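Local coordinates for protein putative antibiotic biosynthesis monooxygenase (Bordetella bronchiseptica, PDB 3GZ7) that is of unconfirmed function but is probably a monooxygenase of the antibiotic biosynthesis type, built as a dimeric alpha-beta barrel, at residues L47-H60 against L71-F85. Numbering follows the deposited sequence. Where two conformers were deposited one is given.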
loop_
_atom_site.group_PDB
_atom_site.type_symbol
_atom_site.label_atom_id
_atom_site.label_comp_id
_atom_site.label_asym_id
_atom_site.label_seq_id
_atom_site.Cartn_x
_atom_site.Cartn_y
_atom_site.Cartn_z
ATOM N N LEU A 47 5.229 -12.512 -16.106
ATOM C CA LEU A 47 4.518 -11.610 -17.027
ATOM C C LEU A 47 4.765 -10.167 -16.722
ATOM O O LEU A 47 4.982 -9.355 -17.637
ATOM C CB LEU A 47 2.981 -11.845 -16.993
ATOM C CG LEU A 47 2.486 -13.199 -17.509
ATOM C CD1 LEU A 47 0.940 -13.421 -17.373
ATOM C CD2 LEU A 47 2.976 -13.388 -18.934
ATOM N N PHE A 48 4.656 -9.814 -15.447
ATOM C CA PHE A 48 4.925 -8.448 -15.013
ATOM C C PHE A 48 6.425 -8.073 -15.099
ATOM O O PHE A 48 6.756 -7.011 -15.598
ATOM C CB PHE A 48 4.448 -8.222 -13.568
ATOM C CG PHE A 48 2.956 -7.986 -13.424
ATOM C CD1 PHE A 48 2.423 -6.714 -13.565
ATOM C CD2 PHE A 48 2.106 -9.019 -13.092
ATOM C CE1 PHE A 48 1.073 -6.482 -13.411
ATOM C CE2 PHE A 48 0.766 -8.779 -12.951
ATOM C CZ PHE A 48 0.254 -7.510 -13.110
HETATM N N MSE A 49 7.310 -8.942 -14.593
HETATM C CA MSE A 49 8.773 -8.670 -14.547
HETATM C C MSE A 49 9.330 -8.381 -15.910
HETATM O O MSE A 49 10.175 -7.503 -16.077
HETATM C CB MSE A 49 9.574 -9.859 -13.951
HETATM C CG MSE A 49 9.279 -10.223 -12.474
HETATM SE SE MSE A 49 9.524 -8.769 -11.186
HETATM C CE MSE A 49 11.500 -8.626 -11.092
ATOM N N ARG A 50 8.868 -9.126 -16.892
ATOM C CA ARG A 50 9.230 -8.855 -18.290
ATOM C C ARG A 50 8.423 -7.703 -18.974
ATOM O O ARG A 50 8.715 -7.370 -20.121
ATOM C CB ARG A 50 9.155 -10.134 -19.133
ATOM C CG ARG A 50 7.817 -10.451 -19.677
ATOM C CD ARG A 50 7.781 -11.906 -20.070
ATOM N NE ARG A 50 6.524 -12.280 -20.713
ATOM C CZ ARG A 50 6.091 -13.535 -20.813
ATOM N NH1 ARG A 50 6.807 -14.532 -20.321
ATOM N NH2 ARG A 50 4.954 -13.796 -21.414
ATOM N N ALA A 51 7.449 -7.086 -18.297
ATOM C CA ALA A 51 6.742 -5.941 -18.876
ATOM C C ALA A 51 7.687 -4.756 -18.989
ATOM O O ALA A 51 8.586 -4.580 -18.163
ATOM C CB ALA A 51 5.536 -5.569 -18.048
ATOM N N ARG A 52 7.507 -3.958 -20.035
ATOM C CA ARG A 52 8.289 -2.727 -20.240
ATOM C C ARG A 52 8.270 -1.785 -19.020
ATOM O O ARG A 52 7.185 -1.394 -18.572
ATOM C CB ARG A 52 7.713 -1.993 -21.429
ATOM C CG ARG A 52 8.369 -0.650 -21.748
ATOM C CD ARG A 52 7.791 -0.115 -23.029
ATOM N NE ARG A 52 8.334 1.187 -23.321
ATOM C CZ ARG A 52 8.122 1.845 -24.448
ATOM N NH1 ARG A 52 7.363 1.319 -25.405
ATOM N NH2 ARG A 52 8.678 3.039 -24.606
ATOM N N GLY A 53 9.454 -1.474 -18.469
ATOM C CA GLY A 53 9.594 -0.595 -17.326
ATOM C C GLY A 53 9.165 -1.088 -15.953
ATOM O O GLY A 53 9.050 -0.280 -15.030
ATOM N N CYS A 54 8.886 -2.386 -15.843
ATOM C CA CYS A 54 8.567 -3.032 -14.597
ATOM C C CYS A 54 9.846 -3.466 -13.876
ATOM O O CYS A 54 10.661 -4.184 -14.463
ATOM C CB CYS A 54 7.696 -4.290 -14.830
ATOM S SG CYS A 54 6.988 -4.963 -13.313
ATOM N N HIS A 55 9.982 -3.034 -12.613
ATOM C CA HIS A 55 11.080 -3.403 -11.721
ATOM C C HIS A 55 10.641 -4.058 -10.424
ATOM O O HIS A 55 11.344 -3.948 -9.442
ATOM C CB HIS A 55 11.903 -2.158 -11.392
ATOM C CG HIS A 55 12.429 -1.482 -12.619
ATOM N ND1 HIS A 55 13.622 -1.839 -13.208
ATOM C CD2 HIS A 55 11.884 -0.534 -13.417
ATOM C CE1 HIS A 55 13.798 -1.126 -14.304
ATOM N NE2 HIS A 55 12.752 -0.333 -14.461
ATOM N N GLY A 56 9.502 -4.757 -10.406
ATOM C CA GLY A 56 9.112 -5.531 -9.219
ATOM C C GLY A 56 7.605 -5.687 -9.051
ATOM O O GLY A 56 6.859 -4.787 -9.457
ATOM N N VAL A 57 7.209 -6.840 -8.480
ATOM C CA VAL A 57 5.846 -7.251 -8.180
ATOM C C VAL A 57 5.773 -7.957 -6.803
ATOM O O VAL A 57 6.464 -8.960 -6.551
ATOM C CB VAL A 57 5.345 -8.229 -9.252
ATOM C CG1 VAL A 57 3.859 -8.597 -9.027
ATOM C CG2 VAL A 57 5.520 -7.607 -10.602
ATOM N N ALA A 58 4.941 -7.430 -5.909
ATOM C CA ALA A 58 4.728 -7.978 -4.561
ATOM C C ALA A 58 3.196 -8.119 -4.279
ATOM O O ALA A 58 2.356 -7.329 -4.782
ATOM C CB ALA A 58 5.392 -7.060 -3.538
ATOM N N LEU A 59 2.847 -9.159 -3.537
ATOM C CA LEU A 59 1.458 -9.495 -3.195
ATOM C C LEU A 59 1.357 -9.443 -1.679
ATOM O O LEU A 59 2.195 -10.025 -0.975
ATOM C CB LEU A 59 1.058 -10.886 -3.729
ATOM C CG LEU A 59 -0.398 -11.324 -3.476
ATOM C CD1 LEU A 59 -1.388 -10.356 -4.128
ATOM C CD2 LEU A 59 -0.598 -12.771 -3.943
ATOM N N HIS A 60 0.413 -8.664 -1.179
ATOM C CA HIS A 60 0.192 -8.538 0.250
ATOM C C HIS A 60 -1.228 -8.971 0.546
ATOM O O HIS A 60 -2.098 -8.821 -0.287
ATOM C CB HIS A 60 0.410 -7.093 0.752
ATOM C CG HIS A 60 1.789 -6.572 0.556
ATOM N ND1 HIS A 60 2.771 -6.694 1.511
ATOM C CD2 HIS A 60 2.364 -5.949 -0.502
ATOM C CE1 HIS A 60 3.892 -6.167 1.047
ATOM N NE2 HIS A 60 3.673 -5.712 -0.170
ATOM N N LEU A 71 -1.837 -5.919 -4.623
ATOM C CA LEU A 71 -0.682 -6.083 -5.522
ATOM C C LEU A 71 0.035 -4.751 -5.618
ATOM O O LEU A 71 -0.614 -3.757 -5.925
ATOM C CB LEU A 71 -1.101 -6.558 -6.903
ATOM C CG LEU A 71 -0.052 -7.186 -7.831
ATOM C CD1 LEU A 71 0.291 -8.648 -7.379
ATOM C CD2 LEU A 71 -0.551 -7.163 -9.283
ATOM N N VAL A 72 1.355 -4.754 -5.368
ATOM C CA VAL A 72 2.204 -3.555 -5.508
ATOM C C VAL A 72 3.211 -3.831 -6.610
ATOM O O VAL A 72 3.975 -4.794 -6.522
ATOM C CB VAL A 72 2.892 -3.191 -4.154
ATOM C CG1 VAL A 72 3.773 -1.922 -4.266
ATOM C CG2 VAL A 72 1.808 -3.046 -3.083
ATOM N N VAL A 73 3.134 -3.035 -7.694
ATOM C CA VAL A 73 3.958 -3.217 -8.890
ATOM C C VAL A 73 4.790 -1.971 -9.098
ATOM O O VAL A 73 4.258 -0.872 -9.074
ATOM C CB VAL A 73 3.110 -3.502 -10.154
ATOM C CG1 VAL A 73 3.997 -3.823 -11.319
ATOM C CG2 VAL A 73 2.147 -4.654 -9.900
ATOM N N ASP A 74 6.103 -2.149 -9.279
ATOM C CA ASP A 74 7.028 -1.031 -9.522
ATOM C C ASP A 74 7.143 -0.782 -11.007
ATOM O O ASP A 74 7.492 -1.679 -11.744
ATOM C CB ASP A 74 8.396 -1.309 -8.900
ATOM C CG ASP A 74 8.280 -1.633 -7.413
ATOM O OD1 ASP A 74 7.918 -0.769 -6.605
ATOM O OD2 ASP A 74 8.469 -2.802 -7.063
ATOM N N TRP A 75 6.788 0.449 -11.407
ATOM C CA TRP A 75 6.851 0.963 -12.767
ATOM C C TRP A 75 7.725 2.203 -12.842
ATOM O O TRP A 75 7.750 3.028 -11.940
ATOM C CB TRP A 75 5.433 1.297 -13.275
ATOM C CG TRP A 75 4.455 0.117 -13.312
ATOM C CD1 TRP A 75 3.422 -0.147 -12.420
ATOM C CD2 TRP A 75 4.414 -0.934 -14.289
ATOM N NE1 TRP A 75 2.749 -1.273 -12.816
ATOM C CE2 TRP A 75 3.355 -1.799 -13.930
ATOM C CE3 TRP A 75 5.191 -1.246 -15.416
ATOM C CZ2 TRP A 75 3.041 -2.934 -14.671
ATOM C CZ3 TRP A 75 4.893 -2.379 -16.136
ATOM C CH2 TRP A 75 3.828 -3.223 -15.755
ATOM N N GLU A 76 8.431 2.353 -13.952
ATOM C CA GLU A 76 9.200 3.583 -14.195
ATOM C C GLU A 76 8.305 4.792 -14.384
ATOM O O GLU A 76 8.604 5.865 -13.871
ATOM C CB GLU A 76 10.129 3.424 -15.410
ATOM C CG GLU A 76 11.368 2.559 -15.133
ATOM C CD GLU A 76 12.119 2.136 -16.439
ATOM O OE1 GLU A 76 11.955 2.811 -17.474
ATOM O OE2 GLU A 76 12.898 1.145 -16.396
ATOM N N THR A 77 7.231 4.598 -15.151
ATOM C CA THR A 77 6.186 5.577 -15.378
ATOM C C THR A 77 4.774 4.939 -15.274
ATOM O O THR A 77 4.626 3.723 -15.426
ATOM C CB THR A 77 6.285 6.204 -16.806
ATOM O OG1 THR A 77 5.829 5.261 -17.782
ATOM C CG2 THR A 77 7.716 6.655 -17.117
ATOM N N VAL A 78 3.761 5.776 -15.033
ATOM C CA VAL A 78 2.346 5.334 -15.032
ATOM C C VAL A 78 1.982 4.822 -16.416
ATOM O O VAL A 78 1.221 3.839 -16.516
ATOM C CB VAL A 78 1.307 6.445 -14.543
ATOM C CG1 VAL A 78 -0.223 6.007 -14.750
ATOM C CG2 VAL A 78 1.567 6.847 -13.108
ATOM N N ASP A 79 2.498 5.453 -17.482
ATOM C CA ASP A 79 2.159 4.940 -18.847
ATOM C C ASP A 79 2.725 3.547 -19.098
ATOM O O ASP A 79 2.140 2.777 -19.854
ATOM C CB ASP A 79 2.627 5.824 -19.976
ATOM C CG ASP A 79 1.873 7.124 -20.074
ATOM O OD1 ASP A 79 0.707 7.266 -19.642
ATOM O OD2 ASP A 79 2.497 8.025 -20.627
ATOM N N ASN A 80 3.861 3.208 -18.492
ATOM C CA ASN A 80 4.393 1.834 -18.640
ATOM C C ASN A 80 3.349 0.834 -18.196
ATOM O O ASN A 80 3.197 -0.233 -18.790
ATOM C CB ASN A 80 5.657 1.620 -17.819
ATOM C CG ASN A 80 6.897 2.236 -18.452
ATOM O OD1 ASN A 80 7.879 2.552 -17.737
ATOM N ND2 ASN A 80 6.883 2.384 -19.783
ATOM N N HIS A 81 2.599 1.197 -17.158
ATOM C CA HIS A 81 1.453 0.394 -16.744
ATOM C C HIS A 81 0.175 0.563 -17.571
ATOM O O HIS A 81 -0.377 -0.401 -18.099
ATOM C CB HIS A 81 1.133 0.665 -15.266
ATOM C CG HIS A 81 -0.055 -0.090 -14.786
ATOM N ND1 HIS A 81 -0.958 0.452 -13.920
ATOM C CD2 HIS A 81 -0.538 -1.297 -15.134
ATOM C CE1 HIS A 81 -1.936 -0.410 -13.713
ATOM N NE2 HIS A 81 -1.717 -1.472 -14.456
HETATM N N MSE A 82 -0.321 1.789 -17.646
HETATM C CA MSE A 82 -1.694 2.030 -18.091
HETATM C C MSE A 82 -1.861 1.995 -19.600
HETATM O O MSE A 82 -2.941 1.689 -20.094
HETATM C CB MSE A 82 -2.191 3.353 -17.518
HETATM C CG MSE A 82 -2.326 3.307 -15.942
HETATM SE SE MSE A 82 -3.837 2.254 -15.380
HETATM C CE MSE A 82 -5.184 3.468 -15.946
ATOM N N VAL A 83 -0.777 2.276 -20.318
ATOM C CA VAL A 83 -0.726 2.176 -21.759
ATOM C C VAL A 83 -0.036 0.876 -22.146
ATOM O O VAL A 83 -0.676 -0.037 -22.699
ATOM C CB VAL A 83 -0.032 3.468 -22.394
ATOM C CG1 VAL A 83 0.210 3.362 -23.913
ATOM C CG2 VAL A 83 -0.839 4.733 -22.089
ATOM N N ASP A 84 1.259 0.757 -21.823
ATOM C CA ASP A 84 2.078 -0.375 -22.334
ATOM C C ASP A 84 1.609 -1.757 -21.820
ATOM O O ASP A 84 1.337 -2.663 -22.627
ATOM C CB ASP A 84 3.611 -0.148 -22.106
ATOM C CG ASP A 84 4.088 1.181 -22.671
ATOM O OD1 ASP A 84 3.543 1.567 -23.716
ATOM O OD2 ASP A 84 4.954 1.874 -22.066
ATOM N N PHE A 85 1.533 -1.929 -20.509
ATOM C CA PHE A 85 1.160 -3.229 -19.963
ATOM C C PHE A 85 -0.289 -3.552 -20.323
ATOM O O PHE A 85 -0.609 -4.654 -20.774
ATOM C CB PHE A 85 1.380 -3.334 -18.442
ATOM C CG PHE A 85 0.890 -4.640 -17.849
ATOM C CD1 PHE A 85 1.620 -5.798 -18.002
ATOM C CD2 PHE A 85 -0.321 -4.705 -17.190
ATOM C CE1 PHE A 85 1.151 -7.001 -17.477
ATOM C CE2 PHE A 85 -0.806 -5.895 -16.693
ATOM C CZ PHE A 85 -0.073 -7.033 -16.827
HETATM O O HOH W 1 4.669 -2.255 -19.524
HETATM O O HOH W 2 9.848 2.690 -20.782
#
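The antiparallel hairpin of strands 54-62 and 68-75, part of the ferredoxin-like alpha-beta fold that forms a dimeric alpha-beta barrel, pairs A58 with V72 by two backbone bonds, V72 N to A58 O being 2.8 Å. H55 N reaches D74 O, and E76 N reaches G53 O where the type II turn A51-C54 leads into the strand. C54, V57, L59, L71, V73 and W75 share the helix-covered face. There C54 SG lies over the W75 six-membered ring, 4.4 Å from its centroid. A51 CB meets the edge of the same indole, 3.7 Å from W75 CH2. With CG anti to its carbonyl carbon (chi1 -79°), F48 swings its ring in among V73, W75 and F85. The F48 and F85 rings form an offset stack, with centroids 4.7 Å apart and planes at 19°. W75 CZ2 comes to the F48 edge.

At the outer end, N80 ND2 donates to D84 OD2 at 3.0 Å. This oxygen lies above one face of the R52 guanidinium, a long salt bridge of charges alone. One water donates to both R52 O and N80 O, tying the turn to helix 78-85. T77 and N80 form a capping box at the start of that helix; its T77 N to N80 OD1 bond is weak.

W94 of helix 89-98 meets F48 edge-to-face. Strand 21-28 flanks strand 68-75, and its E23 accepts from W75 NE1. H60 pairs antiparallel with a strand of the second subunit, so the sheet runs on across the dimer interface.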